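Local coordinates for DUF5063 domain-containing protein (Bacteroides fragilis, PDB 3NRH) that is of unknown function but folds into a mainly helical DUF5063 domain that is found as a pair of subunits in the crystal, at residues I14-V19 with L51-L56; A21-F26 with K44-L49; N82-L87 with N111-L116; Q121-F126 with A143-N148. All coordinates share one frame; numbering follows the deposited sequence.

Contact 1: residues I14-V19 with L51-L56; sequences IEFVTV and LKASML
Phe-16 and Lys-52 lie at the centre of a helix-to-helix contact in the mainly helical DUF5063 fold, where the first helix, 11-28, meets the C-terminal end of helix 35-54 and the turn that follows it. One side of the contact is buried and apolar, the other polar and near the surface. On the buried side CG of Phe-16 is trans to the backbone N (chi1 178°), which carries the ring across to residues 51-56. There CD1 of Leu-56 lies over the middle of one ring face, 4.0 Å from the Phe-16 centroid, as a CH-pi contact. The other methyl of Leu-56, CD2, reaches back to CB of Phe-16 at 3.6 Å, so both fork methyls lie on this side, CD1 over the ring and CD2 at its root. CB of Lys-52 meets the ring at its edge, in plane, and CE1 of Phe-16 packs on CB of Ala-53 at 3.7 Å. Ala-53 also touches Phe-149 and Trp-153 of helix 135-169, which places this side against the long C-terminal helix. The aliphatic part of Lys-52, bent at chi2 (-55°), passes Val-19, with CG 3.9 Å from CG1 of the valine, and then runs by CB of Glu-15. It ends in a salt bridge: NZ of Lys-52 is 2.8 Å from OE1 of Glu-15 and approaches from above the carboxylate, 53° out of its plane.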
loop_
_atom_site.group_PDB
_atom_site.type_symbol
_atom_site.label_atom_id
_atom_site.label_comp_id
_atom_site.label_asym_id
_atom_site.label_seq_id
_atom_site.Cartn_x
_atom_site.Cartn_y
_atom_site.Cartn_z
ATOM N N ILE A 14 -17.987 -3.608 -5.917
ATOM C CA ILE A 14 -17.632 -4.571 -6.959
ATOM C C ILE A 14 -16.120 -4.699 -7.144
ATOM O O ILE A 14 -15.585 -5.806 -7.204
ATOM C CB ILE A 14 -18.260 -4.169 -8.316
ATOM C CG1 ILE A 14 -19.780 -4.077 -8.166
ATOM C CG2 ILE A 14 -17.876 -5.177 -9.401
ATOM C CD1 ILE A 14 -20.421 -5.343 -7.646
ATOM N N GLU A 15 -15.430 -3.568 -7.238
ATOM C CA GLU A 15 -13.985 -3.602 -7.413
ATOM C C GLU A 15 -13.299 -4.208 -6.191
ATOM O O GLU A 15 -12.274 -4.870 -6.323
ATOM C CB GLU A 15 -13.440 -2.201 -7.684
ATOM C CG GLU A 15 -13.987 -1.586 -8.961
ATOM C CD GLU A 15 -13.141 -0.435 -9.461
ATOM O OE1 GLU A 15 -12.784 0.444 -8.647
ATOM O OE2 GLU A 15 -12.838 -0.410 -10.674
ATOM N N PHE A 16 -13.863 -3.983 -5.007
ATOM C CA PHE A 16 -13.289 -4.555 -3.790
ATOM C C PHE A 16 -13.441 -6.078 -3.845
ATOM O O PHE A 16 -12.504 -6.817 -3.539
ATOM C CB PHE A 16 -13.998 -4.012 -2.546
ATOM C CG PHE A 16 -13.489 -4.599 -1.256
ATOM C CD1 PHE A 16 -12.174 -4.380 -0.848
ATOM C CD2 PHE A 16 -14.312 -5.389 -0.464
ATOM C CE1 PHE A 16 -11.690 -4.947 0.338
ATOM C CE2 PHE A 16 -13.840 -5.959 0.720
ATOM C CZ PHE A 16 -12.526 -5.737 1.120
ATOM N N VAL A 17 -14.621 -6.544 -4.240
ATOM C CA VAL A 17 -14.866 -7.979 -4.334
ATOM C C VAL A 17 -13.844 -8.625 -5.265
ATOM O O VAL A 17 -13.289 -9.678 -4.949
ATOM C CB VAL A 17 -16.305 -8.278 -4.834
ATOM C CG1 VAL A 17 -16.452 -9.755 -5.176
ATOM C CG2 VAL A 17 -17.321 -7.901 -3.748
ATOM N N THR A 18 -13.578 -7.982 -6.400
ATOM C CA THR A 18 -12.615 -8.506 -7.362
ATOM C C THR A 18 -11.209 -8.676 -6.780
ATOM O O THR A 18 -10.602 -9.740 -6.917
ATOM C CB THR A 18 -12.548 -7.609 -8.607
ATOM O OG1 THR A 18 -13.843 -7.565 -9.215
ATOM C CG2 THR A 18 -11.538 -8.156 -9.615
ATOM N N VAL A 19 -10.678 -7.649 -6.124
ATOM C CA VAL A 19 -9.337 -7.782 -5.560
ATOM C C VAL A 19 -9.339 -8.726 -4.358
ATOM O O VAL A 19 -8.367 -9.443 -4.127
ATOM C CB VAL A 19 -8.742 -6.409 -5.146
ATOM C CG1 VAL A 19 -9.608 -5.759 -4.087
ATOM C CG2 VAL A 19 -7.304 -6.594 -4.650
ATOM N N LEU A 51 -6.329 -0.027 -0.886
ATOM C CA LEU A 51 -6.961 1.075 -1.595
ATOM C C LEU A 51 -8.453 0.835 -1.816
ATOM O O LEU A 51 -9.274 1.705 -1.538
ATOM C CB LEU A 51 -6.264 1.291 -2.936
ATOM C CG LEU A 51 -6.850 2.351 -3.870
ATOM C CD1 LEU A 51 -6.898 3.698 -3.177
ATOM C CD2 LEU A 51 -5.993 2.423 -5.137
ATOM N N LYS A 52 -8.806 -0.341 -2.319
ATOM C CA LYS A 52 -10.213 -0.650 -2.563
ATOM C C LYS A 52 -11.029 -0.688 -1.271
ATOM O O LYS A 52 -12.190 -0.277 -1.250
ATOM C CB LYS A 52 -10.334 -1.975 -3.328
ATOM C CG LYS A 52 -9.757 -1.918 -4.737
ATOM C CD LYS A 52 -10.382 -0.777 -5.543
ATOM C CE LYS A 52 -9.670 -0.545 -6.867
ATOM N NZ LYS A 52 -10.178 0.679 -7.557
ATOM N N ALA A 53 -10.427 -1.168 -0.187
ATOM C CA ALA A 53 -11.130 -1.210 1.089
ATOM C C ALA A 53 -11.378 0.221 1.569
ATOM O O ALA A 53 -12.449 0.540 2.087
ATOM C CB ALA A 53 -10.307 -1.970 2.118
ATOM N N SER A 54 -10.381 1.082 1.375
ATOM C CA SER A 54 -10.471 2.478 1.789
ATOM C C SER A 54 -11.516 3.253 0.998
ATOM O O SER A 54 -12.013 4.276 1.461
ATOM C CB SER A 54 -9.113 3.170 1.617
ATOM O OG SER A 54 -8.109 2.529 2.385
HETATM N N MSE A 55 -11.845 2.764 -0.194
HETATM C CA MSE A 55 -12.818 3.435 -1.053
HETATM C C MSE A 55 -14.244 2.919 -0.935
HETATM O O MSE A 55 -15.144 3.399 -1.632
HETATM C CB MSE A 55 -12.365 3.341 -2.509
HETATM C CG MSE A 55 -11.077 4.101 -2.772
HETATM SE SE MSE A 55 -10.468 3.911 -4.592
HETATM C CE MSE A 55 -11.687 5.149 -5.450
ATOM N N LEU A 56 -14.453 1.949 -0.054
ATOM C CA LEU A 56 -15.778 1.379 0.144
ATOM C C LEU A 56 -16.752 2.411 0.689
ATOM O O LEU A 56 -16.355 3.347 1.380
ATOM C CB LEU A 56 -15.704 0.196 1.109
ATOM C CG LEU A 56 -15.056 -1.071 0.543
ATOM C CD1 LEU A 56 -14.929 -2.124 1.630
ATOM C CD2 LEU A 56 -15.899 -1.592 -0.612
#

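Contact 2: residues A21-F26 with K44-L49; sequences AEFCAF and KILPLL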
loop_
_atom_site.group_PDB
_atom_site.type_symbol
_atom_site.label_atom_id
_atom_site.label_comp_id
_atom_site.label_asym_id
_atom_site.label_seq_id
_atom_site.Cartn_x
_atom_site.Cartn_y
_atom_site.Cartn_z
ATOM N N ALA A 21 -11.148 -11.397 -3.966
ATOM C CA ALA A 21 -11.129 -12.760 -4.488
ATOM C C ALA A 21 -9.739 -13.105 -5.021
ATOM O O ALA A 21 -9.248 -14.221 -4.827
ATOM C CB ALA A 21 -12.180 -12.917 -5.597
ATOM N N GLU A 22 -9.106 -12.152 -5.700
ATOM C CA GLU A 22 -7.766 -12.380 -6.235
ATOM C C GLU A 22 -6.795 -12.627 -5.084
ATOM O O GLU A 22 -5.908 -13.475 -5.181
ATOM C CB GLU A 22 -7.303 -11.169 -7.054
ATOM C CG GLU A 22 -8.200 -10.853 -8.248
ATOM C CD GLU A 22 -7.857 -11.657 -9.485
ATOM O OE1 GLU A 22 -7.704 -12.892 -9.380
ATOM O OE2 GLU A 22 -7.747 -11.047 -10.572
ATOM N N PHE A 23 -6.967 -11.878 -3.999
ATOM C CA PHE A 23 -6.116 -12.015 -2.815
ATOM C C PHE A 23 -6.290 -13.403 -2.186
ATOM O O PHE A 23 -5.313 -14.105 -1.924
ATOM C CB PHE A 23 -6.482 -10.932 -1.785
ATOM C CG PHE A 23 -5.828 -11.121 -0.437
ATOM C CD1 PHE A 23 -4.467 -10.871 -0.264
ATOM C CD2 PHE A 23 -6.581 -11.530 0.662
ATOM C CE1 PHE A 23 -3.864 -11.024 0.993
ATOM C CE2 PHE A 23 -5.990 -11.685 1.923
ATOM C CZ PHE A 23 -4.629 -11.430 2.086
ATOM N N CYS A 24 -7.535 -13.800 -1.944
ATOM C CA CYS A 24 -7.782 -15.106 -1.344
ATOM C C CYS A 24 -7.281 -16.232 -2.244
ATOM O O CYS A 24 -6.677 -17.187 -1.763
ATOM C CB CYS A 24 -9.271 -15.287 -1.046
ATOM S SG CYS A 24 -9.867 -14.224 0.294
ATOM N N ALA A 25 -7.514 -16.109 -3.546
ATOM C CA ALA A 25 -7.073 -17.137 -4.488
ATOM C C ALA A 25 -5.553 -17.251 -4.511
ATOM O O ALA A 25 -5.005 -18.353 -4.582
ATOM C CB ALA A 25 -7.601 -16.827 -5.888
ATOM N N PHE A 26 -4.872 -16.109 -4.454
ATOM C CA PHE A 26 -3.414 -16.100 -4.465
ATOM C C PHE A 26 -2.837 -16.863 -3.274
ATOM O O PHE A 26 -1.958 -17.707 -3.436
ATOM C CB PHE A 26 -2.887 -14.664 -4.434
ATOM C CG PHE A 26 -1.389 -14.574 -4.500
ATOM C CD1 PHE A 26 -0.714 -14.912 -5.667
ATOM C CD2 PHE A 26 -0.650 -14.185 -3.386
ATOM C CE1 PHE A 26 0.678 -14.866 -5.727
ATOM C CE2 PHE A 26 0.744 -14.137 -3.436
ATOM C CZ PHE A 26 1.405 -14.478 -4.606
ATOM N N LYS A 44 1.997 -6.350 -4.680
ATOM C CA LYS A 44 1.155 -5.671 -5.661
ATOM C C LYS A 44 -0.311 -5.816 -5.243
ATOM O O LYS A 44 -1.092 -4.860 -5.328
ATOM C CB LYS A 44 1.361 -6.260 -7.060
ATOM C CG LYS A 44 2.747 -5.990 -7.629
ATOM C CD LYS A 44 2.970 -6.684 -8.959
ATOM C CE LYS A 44 4.432 -6.558 -9.379
ATOM N NZ LYS A 44 4.726 -7.260 -10.654
ATOM N N ILE A 45 -0.684 -7.004 -4.775
ATOM C CA ILE A 45 -2.063 -7.235 -4.356
ATOM C C ILE A 45 -2.441 -6.468 -3.084
ATOM O O ILE A 45 -3.509 -5.866 -3.017
ATOM C CB ILE A 45 -2.341 -8.743 -4.114
ATOM C CG1 ILE A 45 -2.151 -9.527 -5.414
ATOM C CG2 ILE A 45 -3.767 -8.935 -3.607
ATOM C CD1 ILE A 45 -2.288 -11.024 -5.248
ATOM N N LEU A 46 -1.565 -6.468 -2.082
ATOM C CA LEU A 46 -1.878 -5.781 -0.831
ATOM C C LEU A 46 -2.209 -4.294 -0.956
ATOM O O LEU A 46 -3.204 -3.835 -0.394
ATOM C CB LEU A 46 -0.751 -5.978 0.188
ATOM C CG LEU A 46 -0.543 -7.417 0.681
ATOM C CD1 LEU A 46 0.565 -7.431 1.716
ATOM C CD2 LEU A 46 -1.825 -7.963 1.278
ATOM N N PRO A 47 -1.389 -3.516 -1.683
ATOM C CA PRO A 47 -1.736 -2.094 -1.784
ATOM C C PRO A 47 -3.062 -1.856 -2.501
ATOM O O PRO A 47 -3.790 -0.914 -2.182
ATOM C CB PRO A 47 -0.538 -1.487 -2.522
ATOM C CG PRO A 47 0.002 -2.637 -3.331
ATOM C CD PRO A 47 -0.118 -3.807 -2.375
ATOM N N LEU A 48 -3.377 -2.710 -3.467
ATOM C CA LEU A 48 -4.632 -2.564 -4.195
ATOM C C LEU A 48 -5.795 -2.933 -3.277
ATOM O O LEU A 48 -6.849 -2.301 -3.315
ATOM C CB LEU A 48 -4.641 -3.458 -5.437
ATOM C CG LEU A 48 -5.886 -3.330 -6.326
ATOM C CD1 LEU A 48 -6.092 -1.885 -6.758
ATOM C CD2 LEU A 48 -5.727 -4.232 -7.531
ATOM N N LEU A 49 -5.598 -3.957 -2.451
ATOM C CA LEU A 49 -6.633 -4.391 -1.522
ATOM C C LEU A 49 -6.905 -3.283 -0.503
ATOM O O LEU A 49 -8.059 -2.997 -0.171
ATOM C CB LEU A 49 -6.199 -5.680 -0.812
ATOM C CG LEU A 49 -7.162 -6.318 0.196
ATOM C CD1 LEU A 49 -8.459 -6.720 -0.489
ATOM C CD2 LEU A 49 -6.498 -7.539 0.828
#
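Phe-23 and Phe-26 both turn CG anti to the backbone N (chi1 170° and -178°), and this sends their rings toward helix 35-54, where Ile-45 inserts between them. At Ile-45 CG1 stands opposite the carbonyl carbon and CG2 opposite the backbone N, so its two branches part and each serves a different phenylalanine. CG2 approaches Phe-23 near the plane of the ring, at its edge, and lies 3.8 Å from CB of that residue. CD1, at the end of the extended branch, leans obliquely on Phe-26, 3.7 Å from CG of the ring.

Leu-49, one turn further along, takes the face of Phe-23. Its CD2 sits 4.0 Å from the Phe-23 centroid in a CH-pi contact, displaced slightly toward the rim, and the two side chains cross at about a right angle. CD2 of Leu-46 meets the far part of the same ring, 3.7 Å from CE1 of Phe-23. Methyls from three residues thus hold this one ring, and the side-chain contacts that carry the interface are all apolar. The helices run antiparallel at 148°, with the short axes 10.2 Å apart at their closest, a spacing filled by these large side chains.

Behind the contact, Phe-23 reaches Ile-119 of helix 112-131 and Leu-46 packs on Leu-157, Met-161 and Leu-164 of helix 135-169. On another side of helix 35-54, Pro-47 and Leu-48 pack against Tyr-50 and Leu-51 of the second subunit.

Contact 3: residues N82-L87 with N111-L116; sequences NLASIL and NISEDL
Leu-83, Ala-84 and Leu-87 meet Ile-112, Ser-113 and Leu-116 in an antiparallel helix pair of the DUF5063 fold, the end of helix 73-87 lying against the start of helix 112-131. The axes come within 8.6 Å of each other at 143°, and small side chains at the centre allow this: Ala-84 and Ser-113 have the nearest CA atoms, 5.2 Å apart. CB of Ser-113 rests 3.5 Å from the backbone N of Ala-84 and also touches CB of Leu-83.

The close packing continues toward the interior in two leucine contacts. CD1 of Leu-87 abuts the branch point of Ile-112, 3.5 Å from CB and about as near to CG2, and the side chains cross at roughly a right angle. At the other end CD1 of Leu-83 packs on CB of Leu-116 at 3.7 Å, again with the side chains at about a right angle. Phe-38 of helix 35-54 touches both Leu-83 and Leu-116, and Thr-160 of helix 135-169 packs on Ile-112 and Leu-116.

The opposite side is looser. Ala-84 is partly exposed there, and its CB meets only Ser-113 across the contact. Ser-113 itself is buried, and its OG, set between its own backbone N and carbonyl carbon (chi1 59°), is satisfied by a hydrogen bond with OD2 of Asp-91, while OG of Ser-113 also lies 3.7 Å from CB of Ala-84.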
loop_
_atom_site.group_PDB
_atom_site.type_symbol
_atom_site.label_atom_id
_atom_site.label_comp_id
_atom_site.label_asym_id
_atom_site.label_seq_id
_atom_site.Cartn_x
_atom_site.Cartn_y
_atom_site.Cartn_z
ATOM N N ASN A 82 1.418 -23.223 5.483
ATOM C CA ASN A 82 1.918 -23.200 4.113
ATOM C C ASN A 82 2.643 -21.893 3.813
ATOM O O ASN A 82 3.687 -21.886 3.164
ATOM C CB ASN A 82 0.778 -23.400 3.109
ATOM C CG ASN A 82 0.161 -24.780 3.205
ATOM O OD1 ASN A 82 0.868 -25.770 3.402
ATOM N ND2 ASN A 82 -1.155 -24.857 3.055
ATOM N N LEU A 83 2.087 -20.785 4.289
ATOM C CA LEU A 83 2.712 -19.492 4.056
ATOM C C LEU A 83 4.035 -19.427 4.804
ATOM O O LEU A 83 5.027 -18.903 4.291
ATOM C CB LEU A 83 1.787 -18.360 4.514
ATOM C CG LEU A 83 0.451 -18.302 3.762
ATOM C CD1 LEU A 83 -0.360 -17.110 4.238
ATOM C CD2 LEU A 83 0.714 -18.203 2.260
ATOM N N ALA A 84 4.049 -19.969 6.016
ATOM C CA ALA A 84 5.262 -19.971 6.822
ATOM C C ALA A 84 6.357 -20.767 6.113
ATOM O O ALA A 84 7.523 -20.385 6.139
ATOM C CB ALA A 84 4.974 -20.562 8.208
ATOM N N SER A 85 5.980 -21.867 5.469
ATOM C CA SER A 85 6.945 -22.703 4.755
ATOM C C SER A 85 7.536 -21.991 3.538
ATOM O O SER A 85 8.723 -22.141 3.236
ATOM C CB SER A 85 6.292 -24.016 4.309
ATOM O OG SER A 85 5.850 -24.763 5.429
ATOM N N ILE A 86 6.711 -21.217 2.842
ATOM C CA ILE A 86 7.159 -20.477 1.667
ATOM C C ILE A 86 8.171 -19.409 2.059
ATOM O O ILE A 86 9.207 -19.252 1.407
ATOM C CB ILE A 86 5.974 -19.766 0.953
ATOM C CG1 ILE A 86 4.889 -20.773 0.567
ATOM C CG2 ILE A 86 6.476 -19.026 -0.280
ATOM C CD1 ILE A 86 5.326 -21.800 -0.457
ATOM N N LEU A 87 7.863 -18.674 3.124
ATOM C CA LEU A 87 8.728 -17.600 3.609
ATOM C C LEU A 87 9.967 -18.078 4.367
ATOM O O LEU A 87 11.001 -17.430 4.327
ATOM C CB LEU A 87 7.913 -16.635 4.484
ATOM C CG LEU A 87 6.950 -15.722 3.722
ATOM C CD1 LEU A 87 6.046 -15.012 4.707
ATOM C CD2 LEU A 87 7.756 -14.715 2.911
ATOM N N ASN A 111 5.005 -12.597 12.658
ATOM C CA ASN A 111 5.193 -13.482 11.520
ATOM C C ASN A 111 4.276 -13.049 10.386
ATOM O O ASN A 111 3.075 -12.863 10.580
ATOM C CB ASN A 111 4.881 -14.930 11.907
ATOM C CG ASN A 111 5.927 -15.523 12.827
ATOM O OD1 ASN A 111 7.082 -15.702 12.440
ATOM N ND2 ASN A 111 5.529 -15.825 14.054
ATOM N N ILE A 112 4.854 -12.877 9.205
ATOM C CA ILE A 112 4.078 -12.481 8.036
ATOM C C ILE A 112 2.963 -13.500 7.785
ATOM O O ILE A 112 1.827 -13.134 7.490
ATOM C CB ILE A 112 4.975 -12.399 6.782
ATOM C CG1 ILE A 112 6.039 -11.310 6.971
ATOM C CG2 ILE A 112 4.123 -12.115 5.551
ATOM C CD1 ILE A 112 7.095 -11.272 5.863
ATOM N N SER A 113 3.288 -14.782 7.916
ATOM C CA SER A 113 2.301 -15.831 7.682
ATOM C C SER A 113 1.052 -15.672 8.549
ATOM O O SER A 113 -0.063 -15.885 8.075
ATOM C CB SER A 113 2.931 -17.208 7.919
ATOM O OG SER A 113 3.421 -17.319 9.241
ATOM N N GLU A 114 1.231 -15.289 9.811
ATOM C CA GLU A 114 0.095 -15.115 10.704
ATOM C C GLU A 114 -0.715 -13.892 10.306
ATOM O O GLU A 114 -1.944 -13.929 10.327
ATOM C CB GLU A 114 0.560 -14.986 12.157
ATOM C CG GLU A 114 -0.569 -15.149 13.158
ATOM C CD GLU A 114 -0.094 -15.082 14.596
ATOM O OE1 GLU A 114 0.941 -15.706 14.910
ATOM O OE2 GLU A 114 -0.765 -14.417 15.412
ATOM N N ASP A 115 -0.029 -12.806 9.950
ATOM C CA ASP A 115 -0.709 -11.586 9.519
ATOM C C ASP A 115 -1.571 -11.878 8.293
ATOM O O ASP A 115 -2.744 -11.495 8.238
ATOM C CB ASP A 115 0.292 -10.488 9.136
ATOM C CG ASP A 115 0.998 -9.884 10.333
ATOM O OD1 ASP A 115 0.312 -9.469 11.288
ATOM O OD2 ASP A 115 2.247 -9.809 10.308
ATOM N N LEU A 116 -0.979 -12.541 7.303
ATOM C CA LEU A 116 -1.706 -12.861 6.080
ATOM C C LEU A 116 -2.897 -13.773 6.344
ATOM O O LEU A 116 -3.976 -13.557 5.796
ATOM C CB LEU A 116 -0.768 -13.494 5.046
ATOM C CG LEU A 116 0.315 -12.554 4.509
ATOM C CD1 LEU A 116 1.256 -13.322 3.579
ATOM C CD2 LEU A 116 -0.337 -11.389 3.772
#

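Contact 4: residues Q121-F126 with A143-N148; sequences QDIKDF and AICQEN
Asp-122 and Asn-148 provide the polar link in a helical hairpin, in which the consecutive helices 112-131 and 135-169 pack antiparallel; the axes of 121-126 and 143-148 run at 165° to each other, 9.6 Å apart at their closest. ND2 of Asn-148 donates to OD1 of Asp-122 at 3.1 Å, nearly straight at 167°. The amide approaches the syn side of that oxygen, somewhat out of the carboxylate plane, while the acceptor lies close to the plane of the amide. The two flat groups remain well twisted from each other, 58° apart.

The apolar and sulfur contacts gather round Cys-145. Its SG points away from the backbone N, beside the carbonyl carbon, and reaches between Ile-123 and Phe-126. SG lies 4.1 Å from CD1 of Ile-123, and 4.9 Å from the Phe-126 centroid in an oblique sulfur-aromatic contact. CB of Cys-145 packs against CB of Phe-126 at 4.0 Å.

Trp-153, further along helix 135-169, touches both Ile-123 and Cys-145. From helix 11-28, Ala-20 and Cys-24 pack on Ile-123 and Val-17 on Phe-126, so three helices converge at this contact.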
loop_
_atom_site.group_PDB
_atom_site.type_symbol
_atom_site.label_atom_id
_atom_site.label_comp_id
_atom_site.label_asym_id
_atom_site.label_seq_id
_atom_site.Cartn_x
_atom_site.Cartn_y
_atom_site.Cartn_z
ATOM N N GLN A 121 -8.758 -14.445 6.930
ATOM C CA GLN A 121 -9.963 -14.821 7.654
ATOM C C GLN A 121 -11.081 -13.813 7.411
ATOM O O GLN A 121 -12.220 -14.194 7.145
ATOM C CB GLN A 121 -9.685 -14.934 9.153
ATOM C CG GLN A 121 -10.827 -15.566 9.938
ATOM C CD GLN A 121 -10.504 -15.714 11.411
ATOM O OE1 GLN A 121 -9.408 -16.138 11.776
ATOM N NE2 GLN A 121 -11.463 -15.377 12.267
ATOM N N ASP A 122 -10.774 -12.527 7.506
ATOM C CA ASP A 122 -11.809 -11.521 7.279
ATOM C C ASP A 122 -12.229 -11.411 5.819
ATOM O O ASP A 122 -13.417 -11.334 5.517
ATOM C CB ASP A 122 -11.359 -10.152 7.783
ATOM C CG ASP A 122 -11.918 -9.829 9.161
ATOM O OD1 ASP A 122 -13.163 -9.830 9.319
ATOM O OD2 ASP A 122 -11.120 -9.575 10.082
ATOM N N ILE A 123 -11.262 -11.416 4.910
ATOM C CA ILE A 123 -11.584 -11.288 3.487
ATOM C C ILE A 123 -12.326 -12.508 2.936
ATOM O O ILE A 123 -13.330 -12.366 2.236
ATOM C CB ILE A 123 -10.311 -11.054 2.646
ATOM C CG1 ILE A 123 -9.526 -9.864 3.212
ATOM C CG2 ILE A 123 -10.692 -10.779 1.184
ATOM C CD1 ILE A 123 -10.313 -8.567 3.246
ATOM N N LYS A 124 -11.837 -13.704 3.257
ATOM C CA LYS A 124 -12.459 -14.939 2.772
ATOM C C LYS A 124 -13.893 -15.114 3.274
ATOM O O LYS A 124 -14.776 -15.532 2.520
ATOM C CB LYS A 124 -11.620 -16.150 3.190
ATOM C CG LYS A 124 -12.157 -17.499 2.705
ATOM C CD LYS A 124 -12.132 -17.614 1.185
ATOM C CE LYS A 124 -12.567 -19.006 0.727
ATOM N NZ LYS A 124 -12.439 -19.175 -0.754
ATOM N N ASP A 125 -14.130 -14.805 4.546
ATOM C CA ASP A 125 -15.477 -14.941 5.098
ATOM C C ASP A 125 -16.439 -14.034 4.343
ATOM O O ASP A 125 -17.581 -14.410 4.062
ATOM C CB ASP A 125 -15.500 -14.590 6.591
ATOM C CG ASP A 125 -14.978 -15.717 7.467
ATOM O OD1 ASP A 125 -14.786 -16.840 6.953
ATOM O OD2 ASP A 125 -14.771 -15.483 8.678
ATOM N N PHE A 126 -15.961 -12.840 4.006
ATOM C CA PHE A 126 -16.766 -11.875 3.277
ATOM C C PHE A 126 -17.124 -12.319 1.849
ATOM O O PHE A 126 -18.300 -12.359 1.487
ATOM C CB PHE A 126 -16.041 -10.528 3.214
ATOM C CG PHE A 126 -16.596 -9.597 2.178
ATOM C CD1 PHE A 126 -17.913 -9.150 2.256
ATOM C CD2 PHE A 126 -15.819 -9.203 1.094
ATOM C CE1 PHE A 126 -18.446 -8.323 1.264
ATOM C CE2 PHE A 126 -16.342 -8.378 0.098
ATOM C CZ PHE A 126 -17.660 -7.939 0.185
ATOM N N ALA A 143 -20.515 -5.040 5.725
ATOM C CA ALA A 143 -20.421 -4.125 6.860
ATOM C C ALA A 143 -19.405 -4.625 7.887
ATOM O O ALA A 143 -18.603 -3.852 8.401
ATOM C CB ALA A 143 -21.794 -3.957 7.517
ATOM N N ILE A 144 -19.450 -5.918 8.191
ATOM C CA ILE A 144 -18.520 -6.503 9.153
ATOM C C ILE A 144 -17.079 -6.397 8.658
ATOM O O ILE A 144 -16.185 -5.996 9.402
ATOM C CB ILE A 144 -18.850 -7.987 9.410
ATOM C CG1 ILE A 144 -20.164 -8.092 10.183
ATOM C CG2 ILE A 144 -17.718 -8.656 10.193
ATOM C CD1 ILE A 144 -20.641 -9.508 10.389
ATOM N N CYS A 145 -16.859 -6.758 7.399
ATOM C CA CYS A 145 -15.528 -6.692 6.818
ATOM C C CYS A 145 -14.995 -5.262 6.850
ATOM O O CYS A 145 -13.835 -5.032 7.194
ATOM C CB CYS A 145 -15.560 -7.208 5.383
ATOM S SG CYS A 145 -13.931 -7.358 4.622
ATOM N N GLN A 146 -15.840 -4.300 6.490
ATOM C CA GLN A 146 -15.429 -2.901 6.501
ATOM C C GLN A 146 -15.116 -2.419 7.917
ATOM O O GLN A 146 -14.161 -1.670 8.132
ATOM C CB GLN A 146 -16.518 -2.018 5.897
ATOM C CG GLN A 146 -16.228 -0.535 6.027
ATOM C CD GLN A 146 -17.325 0.325 5.442
ATOM O OE1 GLN A 146 -18.461 0.314 5.920
ATOM N NE2 GLN A 146 -16.992 1.076 4.400
ATOM N N GLU A 147 -15.928 -2.831 8.883
ATOM C CA GLU A 147 -15.705 -2.422 10.267
ATOM C C GLU A 147 -14.392 -3.002 10.785
ATOM O O GLU A 147 -13.625 -2.316 11.465
ATOM C CB GLU A 147 -16.861 -2.889 11.153
ATOM C CG GLU A 147 -16.678 -2.592 12.637
ATOM C CD GLU A 147 -16.377 -1.130 12.912
ATOM O OE1 GLU A 147 -17.007 -0.260 12.274
ATOM O OE2 GLU A 147 -15.518 -0.850 13.776
ATOM N N ASN A 148 -14.131 -4.264 10.457
ATOM C CA ASN A 148 -12.905 -4.906 10.903
ATOM C C ASN A 148 -11.662 -4.403 10.171
ATOM O O ASN A 148 -10.535 -4.613 10.629
ATOM C CB ASN A 148 -13.035 -6.426 10.793
ATOM C CG ASN A 148 -14.024 -6.988 11.798
ATOM O OD1 ASN A 148 -14.363 -6.324 12.780
ATOM N ND2 ASN A 148 -14.484 -8.209 11.569
#

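From the N terminus, helix 11-28 turns back into helix 35-54, and this hairpin holds two contacts: contact 2 closes the shorter loop and is nested inside the longer one closed by contact 1. They touch through Val-19 and Leu-49. Contact 3 follows in series, closing the loop through the small two-stranded sheet between helices 73-87 and 112-131; it lies across the chain's centre from contact 1, their centres about 24 Å apart. Contact 4 closes last, joining helix 112-131 to helix 135-169. It touches both hairpin contacts, through Phe-16 with Phe-126 and Cys-24 with Ile-123, while helix 112-131 connects it to contact 3.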